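Local coordinates for quinone oxidoreductase (Coxiella burnetii, PDB 3TQH), which binds NADPH and probably uses it to reduce quinones, as a member of the medium-chain dehydrogenase/reductase family, at residues A[45-54]-A[302-310]; A[289-300]-A[312-320]. One frame throughout, in Å; residues are numbered along the deposited sequence.

Contact 1: residues A[45-54]-A[302-310]; sequences LNPIDYKTRN and TAHELLETG. With NDP (NADPH dihydro-nicotinamide-adenine-dinucleotide phosphate), chain B; SO4 (sulfate ion), chain C.
Helices 47-53 and 302-308, where Tyr50 meets Glu308 and Arg53 meets His304, cross steeply at -104° with their axes 9.7 Å apart, inside the GroES-like catalytic part of a medium-chain dehydrogenase/reductase fold. Glu308 lays its aliphatic CG over one face of the Tyr50 ring, a CH-pi contact 3.5 Å from the centroid, while Pro47 O lies over the opposite face and Leu307 sits at the ring edge. Beyond CG the chain of Glu308 runs on extended and delivers its carboxylate to Arg53: NH2 forms a salt bridge to OE1 at 2.6 Å, meeting it from well above the carboxylate plane. The same NH2 donates to His304 ND1 (3.2 Å); both acceptors lie near the guanidinium plane, ND1 on the NE side of NH2 and OE1 on the NH1 side. Bends in the arginine chain at chi2 (-98°) and chi3 (-62°) bring the group there. NH1 reaches Gly16 O. The imidazole NE2 is held by Tyr108 OH, which also bonds Asp49 OD2. Leu45 CD2 packs on Ala303 CB and against the imidazole edge at CD2. The Lys51 side chain leaves its helix away from 302-308, and its NZ donates to the NADPH ribose oxygens O3D at 2.7 Å and O2D at 2.9 Å.

Contact 2: residues A[289-300]-A[312-320]; sequences IEISRIFQLSEA and VRGKLVFKV. With NDP (NADPH dihydro-nicotinamide-adenine-dinucleotide phosphate), chain B.
Phe295 and Phe318 stand paired on one face of two neighbouring parallel strands, and Phe318 CD1 comes within 3.6 Å of Phe295 CB. The phenyl of Phe318 is packed from several directions. Leu297, crossing it at about a right angle, sets CD2 over one face, 3.9 Å from the centroid in a CH-pi contact, and Ala300 meets the rim at CZ. The edge of the Phe295 ring receives Leu316 CD2, while Arg293 CG lies over a face; the extended arginine then runs on to a salt bridge from NH2 to Glu299 OE1 whose hydrogen bond is weak, Glu299 being the N-cap residue of the following helix. Glu299 OE2 also accepts from Gln296 N through its anti lone pair, which ties down the turn. On the other face of the sheet, Ile291 CG2 meets Val317 CG1 obliquely at 3.5 Å, whereas Ile294 lies alongside Val317 and points the same way. Val317 CG1 sits between its own backbone N and carbonyl carbon (chi1 65°), a rotamer that aims this methyl at both isoleucines. Between Ile291 and Arg293 the register slips by one residue, a beta bulge. There Ser292 turns toward the partner segment and its OG donates to Arg313 O at 2.8 Å. Gly314, with positive phi, brings its CA to 3.4 Å from Glu290 O in a CA-H...O contact. Strands 291-295 and 315-319 are the parallel arms of a beta-alpha-beta unit: its helix 300-308 packs on Phe295 and Leu316, helix 128-133 lies against Ile291 and Val317, and strand 36-44 pairs antiparallel with 315-319.

In the fold
The two contacts lie about 12 Å apart, centre to centre, and interleave along the chain: 45-54 comes first, then strand 291-295, helix 300-308 and strand 315-319 in succession. Contact 1 therefore uses the helix of the beta-alpha-beta unit whose strands make contact 2, and sets it against the short helix that follows strand 36-44. That strand shares a mixed sheet with both strands of contact 2. The contacts join directly where Leu45 pairs with Leu316 through the backbone and Lys315 NZ reaches Leu45 O. Both also touch NADPH, through Lys51 and Val312, so helix 47-53 and the end of the beta-alpha-beta unit both line the cofactor pocket, beside the six-stranded Rossmann sheet.

Contact 1: residues A[45-54]-A[302-310]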
loop_
_atom_site.group_PDB
_atom_site.type_symbol
_atom_site.label_atom_id
_atom_site.label_comp_id
_atom_site.label_asym_id
_atom_site.label_seq_id
_atom_site.Cartn_x
_atom_site.Cartn_y
_atom_site.Cartn_z
ATOM N N LEU A 45 2.798 -7.738 0.551
ATOM C CA LEU A 45 1.971 -7.797 -0.651
ATOM C C LEU A 45 1.071 -6.573 -0.752
ATOM O O LEU A 45 0.552 -6.086 0.249
ATOM C CB LEU A 45 1.101 -9.058 -0.642
ATOM C CG LEU A 45 1.837 -10.387 -0.788
ATOM C CD1 LEU A 45 2.465 -10.798 0.535
ATOM C CD2 LEU A 45 0.885 -11.468 -1.303
ATOM N N ASN A 46 0.888 -6.096 -1.974
ATOM C CA ASN A 46 -0.072 -5.042 -2.276
ATOM C C ASN A 46 -0.911 -5.463 -3.481
ATOM O O ASN A 46 -0.441 -6.234 -4.310
ATOM C CB ASN A 46 0.656 -3.743 -2.594
ATOM C CG ASN A 46 1.458 -3.231 -1.424
ATOM O OD1 ASN A 46 2.639 -3.559 -1.278
ATOM N ND2 ASN A 46 0.814 -2.443 -0.566
ATOM N N PRO A 47 -2.147 -4.954 -3.592
ATOM C CA PRO A 47 -2.987 -5.263 -4.751
ATOM C C PRO A 47 -2.347 -5.006 -6.128
ATOM O O PRO A 47 -2.593 -5.766 -7.081
ATOM C CB PRO A 47 -4.198 -4.346 -4.543
ATOM C CG PRO A 47 -4.303 -4.223 -3.053
ATOM C CD PRO A 47 -2.889 -4.192 -2.563
ATOM N N ILE A 48 -1.541 -3.950 -6.230
ATOM C CA ILE A 48 -0.777 -3.673 -7.447
ATOM C C ILE A 48 -0.022 -4.927 -7.922
ATOM O O ILE A 48 0.131 -5.133 -9.128
ATOM C CB ILE A 48 0.211 -2.485 -7.255
ATOM C CG1 ILE A 48 0.801 -2.029 -8.594
ATOM C CG2 ILE A 48 1.328 -2.852 -6.308
ATOM C CD1 ILE A 48 -0.039 -1.023 -9.318
ATOM N N ASP A 49 0.419 -5.760 -6.981
ATOM C CA ASP A 49 1.079 -7.030 -7.308
ATOM C C ASP A 49 0.195 -7.958 -8.164
ATOM O O ASP A 49 0.662 -8.480 -9.177
ATOM C CB ASP A 49 1.517 -7.777 -6.040
ATOM C CG ASP A 49 2.432 -6.953 -5.141
ATOM O OD1 ASP A 49 2.956 -5.911 -5.592
ATOM O OD2 ASP A 49 2.627 -7.356 -3.970
ATOM N N TYR A 50 -1.068 -8.157 -7.775
ATOM C CA TYR A 50 -1.949 -9.073 -8.526
ATOM C C TYR A 50 -2.505 -8.467 -9.819
ATOM O O TYR A 50 -2.759 -9.187 -10.781
ATOM C CB TYR A 50 -3.077 -9.674 -7.649
ATOM C CG TYR A 50 -4.205 -8.751 -7.216
ATOM C CD1 TYR A 50 -5.134 -8.250 -8.129
ATOM C CD2 TYR A 50 -4.383 -8.439 -5.875
ATOM C CE1 TYR A 50 -6.182 -7.416 -7.712
ATOM C CE2 TYR A 50 -5.419 -7.612 -5.453
ATOM C CZ TYR A 50 -6.313 -7.104 -6.368
ATOM O OH TYR A 50 -7.338 -6.290 -5.921
ATOM N N LYS A 51 -2.679 -7.146 -9.836
ATOM C CA LYS A 51 -3.107 -6.421 -11.035
ATOM C C LYS A 51 -2.019 -6.439 -12.108
ATOM O O LYS A 51 -2.312 -6.400 -13.307
ATOM C CB LYS A 51 -3.454 -4.970 -10.692
ATOM C CG LYS A 51 -4.617 -4.805 -9.716
ATOM C CD LYS A 51 -4.679 -3.383 -9.187
ATOM C CE LYS A 51 -5.907 -3.155 -8.314
ATOM N NZ LYS A 51 -6.118 -1.707 -8.020
ATOM N N THR A 52 -0.761 -6.474 -11.675
ATOM C CA THR A 52 0.359 -6.581 -12.604
ATOM C C THR A 52 0.384 -8.006 -13.140
ATOM O O THR A 52 0.406 -8.224 -14.351
ATOM C CB THR A 52 1.698 -6.231 -11.914
ATOM O OG1 THR A 52 1.621 -4.912 -11.360
ATOM C CG2 THR A 52 2.868 -6.298 -12.899
ATOM N N ARG A 53 0.328 -8.964 -12.220
ATOM C CA ARG A 53 0.369 -10.390 -12.544
ATOM C C ARG A 53 -0.776 -10.837 -13.454
ATOM O O ARG A 53 -0.562 -11.660 -14.335
ATOM C CB ARG A 53 0.385 -11.221 -11.252
ATOM C CG ARG A 53 0.617 -12.715 -11.455
ATOM C CD ARG A 53 -0.688 -13.485 -11.456
ATOM N NE ARG A 53 -1.336 -13.324 -10.170
ATOM C CZ ARG A 53 -2.640 -13.181 -9.964
ATOM N NH1 ARG A 53 -3.514 -13.195 -10.960
ATOM N NH2 ARG A 53 -3.063 -13.016 -8.723
ATOM N N ASN A 54 -1.984 -10.317 -13.251
ATOM C CA ASN A 54 -3.099 -10.681 -14.137
ATOM C C ASN A 54 -3.142 -9.862 -15.433
ATOM O O ASN A 54 -3.923 -10.169 -16.337
ATOM C CB ASN A 54 -4.467 -10.707 -13.410
ATOM C CG ASN A 54 -4.963 -9.326 -12.974
ATOM O OD1 ASN A 54 -4.739 -8.312 -13.642
ATOM N ND2 ASN A 54 -5.676 -9.300 -11.849
ATOM N N THR A 302 -1.110 -19.179 -3.058
ATOM C CA THR A 302 -2.115 -19.073 -2.008
ATOM C C THR A 302 -2.309 -17.631 -1.547
ATOM O O THR A 302 -3.442 -17.150 -1.445
ATOM C CB THR A 302 -1.711 -19.928 -0.792
ATOM O OG1 THR A 302 -1.454 -21.269 -1.221
ATOM C CG2 THR A 302 -2.809 -19.948 0.254
ATOM N N ALA A 303 -1.195 -16.957 -1.278
ATOM C CA ALA A 303 -1.189 -15.568 -0.819
ATOM C C ALA A 303 -1.885 -14.634 -1.800
ATOM O O ALA A 303 -2.678 -13.778 -1.401
ATOM C CB ALA A 303 0.250 -15.094 -0.584
ATOM N N HIS A 304 -1.578 -14.800 -3.080
ATOM C CA HIS A 304 -2.190 -13.993 -4.131
ATOM C C HIS A 304 -3.683 -14.280 -4.322
ATOM O O HIS A 304 -4.456 -13.359 -4.592
ATOM C CB HIS A 304 -1.424 -14.149 -5.455
ATOM C CG HIS A 304 -0.503 -13.008 -5.744
ATOM N ND1 HIS A 304 -0.431 -12.403 -6.979
ATOM C CD2 HIS A 304 0.354 -12.333 -4.943
ATOM C CE1 HIS A 304 0.443 -11.413 -6.932
ATOM N NE2 HIS A 304 0.932 -11.349 -5.707
ATOM N N GLU A 305 -4.084 -15.538 -4.163
ATOM C CA GLU A 305 -5.507 -15.905 -4.186
ATOM C C GLU A 305 -6.274 -15.196 -3.066
ATOM O O GLU A 305 -7.374 -14.700 -3.277
ATOM C CB GLU A 305 -5.693 -17.423 -4.037
ATOM C CG GLU A 305 -5.151 -18.273 -5.189
ATOM C CD GLU A 305 -5.211 -19.770 -4.899
ATOM O OE1 GLU A 305 -5.793 -20.165 -3.862
ATOM O OE2 GLU A 305 -4.678 -20.562 -5.710
ATOM N N LEU A 306 -5.681 -15.161 -1.872
ATOM C CA LEU A 306 -6.302 -14.505 -0.725
ATOM C C LEU A 306 -6.388 -13.002 -0.957
ATOM O O LEU A 306 -7.445 -12.402 -0.779
ATOM C CB LEU A 306 -5.523 -14.803 0.563
ATOM C CG LEU A 306 -6.127 -14.291 1.879
ATOM C CD1 LEU A 306 -7.547 -14.833 2.091
ATOM C CD2 LEU A 306 -5.229 -14.648 3.072
ATOM N N LEU A 307 -5.276 -12.406 -1.377
ATOM C CA LEU A 307 -5.216 -10.972 -1.665
ATOM C C LEU A 307 -6.246 -10.525 -2.722
ATOM O O LEU A 307 -6.874 -9.472 -2.574
ATOM C CB LEU A 307 -3.805 -10.594 -2.124
ATOM C CG LEU A 307 -3.461 -9.101 -2.198
ATOM C CD1 LEU A 307 -3.405 -8.491 -0.801
ATOM C CD2 LEU A 307 -2.132 -8.894 -2.947
ATOM N N GLU A 308 -6.404 -11.326 -3.780
ATOM C CA GLU A 308 -7.336 -11.007 -4.879
ATOM C C GLU A 308 -8.814 -11.077 -4.519
ATOM O O GLU A 308 -9.646 -10.585 -5.280
ATOM C CB GLU A 308 -7.090 -11.902 -6.107
ATOM C CG GLU A 308 -6.287 -11.221 -7.178
ATOM C CD GLU A 308 -6.191 -12.011 -8.447
ATOM O OE1 GLU A 308 -5.639 -13.124 -8.394
ATOM O OE2 GLU A 308 -6.653 -11.516 -9.500
ATOM N N THR A 309 -9.151 -11.693 -3.387
ATOM C CA THR A 309 -10.540 -11.694 -2.921
ATOM C C THR A 309 -11.027 -10.269 -2.660
ATOM O O THR A 309 -12.229 -9.998 -2.748
ATOM C CB THR A 309 -10.736 -12.507 -1.626
ATOM O OG1 THR A 309 -9.983 -11.911 -0.562
ATOM C CG2 THR A 309 -10.315 -13.963 -1.818
ATOM N N GLY A 310 -10.094 -9.375 -2.339
ATOM C CA GLY A 310 -10.419 -8.010 -1.963
ATOM C C GLY A 310 -10.943 -7.890 -0.542
ATOM O O GLY A 310 -11.506 -6.863 -0.179
HETATM P PA NDP B . -6.763 -4.122 0.178
HETATM O O1A NDP B . -6.818 -5.351 -0.637
HETATM O O2A NDP B . -5.864 -4.280 1.337
HETATM O O5B NDP B . -8.231 -3.741 0.708
HETATM C C5B NDP B . -9.092 -4.774 1.146
HETATM C C4B NDP B . -10.289 -4.177 1.870
HETATM O O4B NDP B . -11.204 -3.671 0.921
HETATM C C3B NDP B . -11.067 -5.174 2.720
HETATM O O3B NDP B . -10.834 -4.915 4.087
HETATM C C2B NDP B . -12.530 -4.969 2.340
HETATM O O2B NDP B . -13.367 -4.777 3.459
HETATM C C1B NDP B . -12.493 -3.712 1.487
HETATM N N9A NDP B . -13.491 -3.671 0.408
HETATM C C8A NDP B . -13.577 -4.514 -0.673
HETATM N N7A NDP B . -14.613 -4.122 -1.442
HETATM C C5A NDP B . -15.188 -3.044 -0.872
HETATM C C6A NDP B . -16.276 -2.269 -1.248
HETATM N N6A NDP B . -16.938 -2.562 -2.355
HETATM N N1A NDP B . -16.659 -1.207 -0.461
HETATM C C2A NDP B . -15.950 -0.919 0.696
HETATM N N3A NDP B . -14.860 -1.687 1.068
HETATM C C4A NDP B . -14.490 -2.741 0.292
HETATM O O3 NDP B . -6.336 -2.861 -0.729
HETATM P PN NDP B . -5.358 -1.648 -0.305
HETATM O O1N NDP B . -3.964 -2.139 -0.279
HETATM O O2N NDP B . -5.870 -0.905 0.856
HETATM O O5D NDP B . -5.521 -0.718 -1.606
HETATM C C5D NDP B . -6.788 -0.276 -2.052
HETATM C C4D NDP B . -6.685 0.216 -3.492
HETATM O O4D NDP B . -5.790 1.309 -3.572
HETATM C C3D NDP B . -6.160 -0.872 -4.418
HETATM O O3D NDP B . -6.934 -0.901 -5.594
HETATM C C2D NDP B . -4.727 -0.467 -4.693
HETATM O O2D NDP B . -4.267 -0.911 -5.956
HETATM C C1D NDP B . -4.801 1.057 -4.559
HETATM N N1N NDP B . -3.531 1.722 -4.188
HETATM C C2N NDP B . -3.123 2.789 -4.950
HETATM C C3N NDP B . -1.917 3.446 -4.721
HETATM C C7N NDP B . -1.487 4.612 -5.563
HETATM O O7N NDP B . -0.245 5.223 -5.286
HETATM N N7N NDP B . -2.270 5.038 -6.552
HETATM C C4N NDP B . -1.044 2.955 -3.601
HETATM C C5N NDP B . -1.549 1.796 -2.801
HETATM C C6N NDP B . -2.779 1.240 -3.139
HETATM P P2B NDP B . -14.423 -5.905 3.915
HETATM O O1X NDP B . -14.941 -5.539 5.283
HETATM O O2X NDP B . -13.745 -7.251 3.992
HETATM O O3X NDP B . -15.587 -5.992 2.964
HETATM S S SO4 C . -2.885 1.003 -8.528
HETATM O O1 SO4 C . -2.033 0.843 -7.348
HETATM O O2 SO4 C . -3.975 1.936 -8.255
HETATM O O3 SO4 C . -2.084 1.495 -9.643
HETATM O O4 SO4 C . -3.442 -0.288 -8.904
#

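Contact 2: residues A[289-300]-A[312-320]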
loop_
_atom_site.group_PDB
_atom_site.type_symbol
_atom_site.label_atom_id
_atom_site.label_comp_id
_atom_site.label_asym_id
_atom_site.label_seq_id
_atom_site.Cartn_x
_atom_site.Cartn_y
_atom_site.Cartn_z
ATOM N N ILE A 289 0.160 -1.538 12.782
ATOM C CA ILE A 289 0.157 -2.229 11.500
ATOM C C ILE A 289 -0.394 -3.626 11.744
ATOM O O ILE A 289 0.246 -4.451 12.402
ATOM C CB ILE A 289 1.561 -2.357 10.875
ATOM C CG1 ILE A 289 2.296 -1.022 10.908
ATOM C CG2 ILE A 289 1.443 -2.856 9.437
ATOM C CD1 ILE A 289 3.617 -1.048 10.190
ATOM N N GLU A 290 -1.592 -3.869 11.231
ATOM C CA GLU A 290 -2.249 -5.156 11.340
ATOM C C GLU A 290 -1.700 -6.087 10.273
ATOM O O GLU A 290 -1.948 -5.897 9.088
ATOM C CB GLU A 290 -3.762 -4.986 11.162
ATOM C CG GLU A 290 -4.562 -6.283 11.123
ATOM C CD GLU A 290 -4.478 -7.077 12.410
ATOM O OE1 GLU A 290 -4.253 -6.471 13.480
ATOM O OE2 GLU A 290 -4.649 -8.315 12.348
ATOM N N ILE A 291 -0.940 -7.083 10.705
ATOM C CA ILE A 291 -0.488 -8.151 9.832
ATOM C C ILE A 291 -1.392 -9.362 10.082
ATOM O O ILE A 291 -1.279 -10.032 11.109
ATOM C CB ILE A 291 0.984 -8.491 10.107
ATOM C CG1 ILE A 291 1.861 -7.257 9.859
ATOM C CG2 ILE A 291 1.437 -9.653 9.226
ATOM C CD1 ILE A 291 3.262 -7.372 10.430
ATOM N N SER A 292 -2.307 -9.625 9.155
ATOM C CA SER A 292 -3.297 -10.686 9.357
ATOM C C SER A 292 -2.750 -12.084 9.025
ATOM O O SER A 292 -3.162 -13.071 9.635
ATOM C CB SER A 292 -4.586 -10.398 8.576
ATOM O OG SER A 292 -4.342 -10.276 7.189
ATOM N N ARG A 293 -1.830 -12.179 8.073
ATOM C CA ARG A 293 -1.165 -13.453 7.828
ATOM C C ARG A 293 0.268 -13.309 7.309
ATOM O O ARG A 293 0.580 -12.411 6.540
ATOM C CB ARG A 293 -1.994 -14.337 6.889
ATOM C CG ARG A 293 -1.314 -15.665 6.644
ATOM C CD ARG A 293 -2.207 -16.793 6.200
ATOM N NE ARG A 293 -1.339 -17.893 5.770
ATOM C CZ ARG A 293 -0.708 -18.736 6.587
ATOM N NH1 ARG A 293 -0.884 -18.681 7.908
ATOM N NH2 ARG A 293 0.077 -19.676 6.068
ATOM N N ILE A 294 1.122 -14.226 7.754
ATOM C CA ILE A 294 2.527 -14.283 7.385
ATOM C C ILE A 294 2.747 -15.507 6.510
ATOM O O ILE A 294 2.426 -16.625 6.922
ATOM C CB ILE A 294 3.423 -14.428 8.641
ATOM C CG1 ILE A 294 3.143 -13.301 9.645
ATOM C CG2 ILE A 294 4.900 -14.454 8.240
ATOM C CD1 ILE A 294 3.835 -13.476 10.986
ATOM N N PHE A 295 3.315 -15.299 5.323
ATOM C CA PHE A 295 3.554 -16.376 4.350
ATOM C C PHE A 295 5.041 -16.618 4.098
ATOM O O PHE A 295 5.854 -15.704 4.236
ATOM C CB PHE A 295 2.934 -16.016 2.994
ATOM C CG PHE A 295 1.438 -16.013 2.979
ATOM C CD1 PHE A 295 0.733 -17.176 2.716
ATOM C CD2 PHE A 295 0.735 -14.839 3.186
ATOM C CE1 PHE A 295 -0.652 -17.178 2.683
ATOM C CE2 PHE A 295 -0.649 -14.830 3.152
ATOM C CZ PHE A 295 -1.345 -16.003 2.906
ATOM N N GLN A 296 5.387 -17.837 3.688
ATOM C CA GLN A 296 6.670 -18.070 3.011
ATOM C C GLN A 296 6.509 -17.763 1.511
ATOM O O GLN A 296 5.394 -17.814 0.986
ATOM C CB GLN A 296 7.126 -19.515 3.177
ATOM C CG GLN A 296 7.154 -20.025 4.600
ATOM C CD GLN A 296 7.712 -21.428 4.670
ATOM O OE1 GLN A 296 8.850 -21.666 4.269
ATOM N NE2 GLN A 296 6.913 -22.369 5.167
ATOM N N LEU A 297 7.612 -17.460 0.824
ATOM C CA LEU A 297 7.587 -17.254 -0.639
ATOM C C LEU A 297 7.017 -18.480 -1.353
ATOM O O LEU A 297 6.335 -18.363 -2.368
ATOM C CB LEU A 297 8.986 -16.954 -1.187
ATOM C CG LEU A 297 9.562 -15.575 -0.876
ATOM C CD1 LEU A 297 11.001 -15.485 -1.334
ATOM C CD2 LEU A 297 8.727 -14.486 -1.525
ATOM N N SER A 298 7.311 -19.649 -0.800
ATOM C CA SER A 298 6.753 -20.918 -1.265
ATOM C C SER A 298 5.216 -20.942 -1.363
ATOM O O SER A 298 4.655 -21.740 -2.117
ATOM C CB SER A 298 7.220 -22.028 -0.328
ATOM O OG SER A 298 6.377 -23.148 -0.420
ATOM N N GLU A 299 4.551 -20.086 -0.588
ATOM C CA GLU A 299 3.093 -20.011 -0.545
ATOM C C GLU A 299 2.535 -18.832 -1.353
ATOM O O GLU A 299 1.418 -18.374 -1.090
ATOM C CB GLU A 299 2.629 -19.859 0.905
ATOM C CG GLU A 299 3.143 -20.906 1.877
ATOM C CD GLU A 299 2.715 -20.594 3.305
ATOM O OE1 GLU A 299 1.689 -21.150 3.749
ATOM O OE2 GLU A 299 3.377 -19.775 3.976
ATOM N N ALA A 300 3.293 -18.345 -2.331
ATOM C CA ALA A 300 2.904 -17.143 -3.075
ATOM C C ALA A 300 1.549 -17.276 -3.782
ATOM O O ALA A 300 0.743 -16.348 -3.754
ATOM C CB ALA A 300 3.986 -16.757 -4.078
ATOM N N VAL A 312 -8.925 -8.864 2.380
ATOM C CA VAL A 312 -7.855 -8.942 3.359
ATOM C C VAL A 312 -8.017 -7.816 4.383
ATOM O O VAL A 312 -8.200 -6.657 4.018
ATOM C CB VAL A 312 -6.465 -8.844 2.702
ATOM C CG1 VAL A 312 -5.388 -8.750 3.757
ATOM C CG2 VAL A 312 -6.224 -10.037 1.819
ATOM N N ARG A 313 -7.978 -8.183 5.662
ATOM C CA ARG A 313 -7.928 -7.217 6.748
ATOM C C ARG A 313 -6.456 -6.916 6.977
ATOM O O ARG A 313 -5.655 -7.840 7.124
ATOM C CB ARG A 313 -8.557 -7.795 8.016
ATOM C CG ARG A 313 -8.588 -6.830 9.187
ATOM C CD ARG A 313 -8.768 -7.535 10.519
ATOM N NE ARG A 313 -10.136 -8.002 10.712
ATOM C CZ ARG A 313 -10.679 -8.286 11.895
ATOM N NH1 ARG A 313 -9.973 -8.164 13.016
ATOM N NH2 ARG A 313 -11.942 -8.691 11.962
ATOM N N GLY A 314 -6.093 -5.636 6.980
ATOM C CA GLY A 314 -4.696 -5.232 7.164
ATOM C C GLY A 314 -3.758 -5.694 6.057
ATOM O O GLY A 314 -4.051 -5.528 4.870
ATOM N N LYS A 315 -2.630 -6.286 6.449
ATOM C CA LYS A 315 -1.550 -6.601 5.516
ATOM C C LYS A 315 -1.206 -8.078 5.503
ATOM O O LYS A 315 -1.241 -8.743 6.543
ATOM C CB LYS A 315 -0.288 -5.816 5.886
ATOM C CG LYS A 315 -0.363 -4.310 5.669
ATOM C CD LYS A 315 -0.526 -3.911 4.204
ATOM C CE LYS A 315 0.668 -4.312 3.339
ATOM N NZ LYS A 315 0.545 -3.778 1.952
ATOM N N LEU A 316 -0.888 -8.580 4.308
ATOM C CA LEU A 316 -0.255 -9.881 4.144
ATOM C C LEU A 316 1.226 -9.613 3.945
ATOM O O LEU A 316 1.602 -8.609 3.325
ATOM C CB LEU A 316 -0.814 -10.628 2.929
ATOM C CG LEU A 316 -2.328 -10.845 2.843
ATOM C CD1 LEU A 316 -2.666 -11.591 1.556
ATOM C CD2 LEU A 316 -2.852 -11.592 4.062
ATOM N N VAL A 317 2.072 -10.498 4.463
ATOM C CA VAL A 317 3.515 -10.304 4.353
ATOM C C VAL A 317 4.270 -11.620 4.175
ATOM O O VAL A 317 3.895 -12.656 4.737
ATOM C CB VAL A 317 4.066 -9.527 5.579
ATOM C CG1 VAL A 317 3.900 -10.340 6.855
ATOM C CG2 VAL A 317 5.526 -9.138 5.365
ATOM N N PHE A 318 5.318 -11.570 3.358
ATOM C CA PHE A 318 6.246 -12.680 3.226
ATOM C C PHE A 318 7.351 -12.527 4.263
ATOM O O PHE A 318 7.973 -11.468 4.365
ATOM C CB PHE A 318 6.885 -12.721 1.830
ATOM C CG PHE A 318 5.953 -13.163 0.737
ATOM C CD1 PHE A 318 5.347 -14.415 0.783
ATOM C CD2 PHE A 318 5.709 -12.339 -0.362
ATOM C CE1 PHE A 318 4.497 -14.832 -0.235
ATOM C CE2 PHE A 318 4.858 -12.751 -1.383
ATOM C CZ PHE A 318 4.251 -13.996 -1.322
ATOM N N LYS A 319 7.578 -13.582 5.035
ATOM C CA LYS A 319 8.766 -13.682 5.863
ATOM C C LYS A 319 9.805 -14.429 5.039
ATOM O O LYS A 319 9.661 -15.624 4.787
ATOM C CB LYS A 319 8.463 -14.431 7.159
ATOM C CG LYS A 319 9.690 -14.809 7.975
ATOM C CD LYS A 319 9.311 -15.585 9.237
ATOM C CE LYS A 319 9.707 -14.844 10.501
ATOM N NZ LYS A 319 11.186 -14.635 10.574
ATOM N N VAL A 320 10.837 -13.713 4.600
ATOM C CA VAL A 320 11.876 -14.299 3.756
ATOM C C VAL A 320 12.980 -14.889 4.637
ATOM O O VAL A 320 13.523 -15.950 4.334
ATOM C CB VAL A 320 12.431 -13.262 2.759
ATOM C CG1 VAL A 320 13.488 -13.884 1.871
ATOM C CG2 VAL A 320 11.300 -12.701 1.912
HETATM P PA NDP B . -6.763 -4.122 0.178
HETATM O O1A NDP B . -6.818 -5.351 -0.637
HETATM O O2A NDP B . -5.864 -4.280 1.337
HETATM O O5B NDP B . -8.231 -3.741 0.708
HETATM C C5B NDP B . -9.092 -4.774 1.146
HETATM C C4B NDP B . -10.289 -4.177 1.870
HETATM O O4B NDP B . -11.204 -3.671 0.921
HETATM C C3B NDP B . -11.067 -5.174 2.720
HETATM O O3B NDP B . -10.834 -4.915 4.087
HETATM C C2B NDP B . -12.530 -4.969 2.340
HETATM O O2B NDP B . -13.367 -4.777 3.459
HETATM C C1B NDP B . -12.493 -3.712 1.487
HETATM N N9A NDP B . -13.491 -3.671 0.408
HETATM C C8A NDP B . -13.577 -4.514 -0.673
HETATM N N7A NDP B . -14.613 -4.122 -1.442
HETATM C C5A NDP B . -15.188 -3.044 -0.872
HETATM C C6A NDP B . -16.276 -2.269 -1.248
HETATM N N6A NDP B . -16.938 -2.562 -2.355
HETATM N N1A NDP B . -16.659 -1.207 -0.461
HETATM C C2A NDP B . -15.950 -0.919 0.696
HETATM N N3A NDP B . -14.860 -1.687 1.068
HETATM C C4A NDP B . -14.490 -2.741 0.292
HETATM O O3 NDP B . -6.336 -2.861 -0.729
HETATM P PN NDP B . -5.358 -1.648 -0.305
HETATM O O1N NDP B . -3.964 -2.139 -0.279
HETATM O O2N NDP B . -5.870 -0.905 0.856
HETATM O O5D NDP B . -5.521 -0.718 -1.606
HETATM C C5D NDP B . -6.788 -0.276 -2.052
HETATM C C4D NDP B . -6.685 0.216 -3.492
HETATM O O4D NDP B . -5.790 1.309 -3.572
HETATM C C3D NDP B . -6.160 -0.872 -4.418
HETATM O O3D NDP B . -6.934 -0.901 -5.594
HETATM C C2D NDP B . -4.727 -0.467 -4.693
HETATM O O2D NDP B . -4.267 -0.911 -5.956
HETATM C C1D NDP B . -4.801 1.057 -4.559
HETATM N N1N NDP B . -3.531 1.722 -4.188
HETATM C C2N NDP B . -3.123 2.789 -4.950
HETATM C C3N NDP B . -1.917 3.446 -4.721
HETATM C C7N NDP B . -1.487 4.612 -5.563
HETATM O O7N NDP B . -0.245 5.223 -5.286
HETATM N N7N NDP B . -2.270 5.038 -6.552
HETATM C C4N NDP B . -1.044 2.955 -3.601
HETATM C C5N NDP B . -1.549 1.796 -2.801
HETATM C C6N NDP B . -2.779 1.240 -3.139
HETATM P P2B NDP B . -14.423 -5.905 3.915
HETATM O O1X NDP B . -14.941 -5.539 5.283
HETATM O O2X NDP B . -13.745 -7.251 3.992
HETATM O O3X NDP B . -15.587 -5.992 2.964
HETATM O O HOH W 1 9.813 -17.562 2.682
#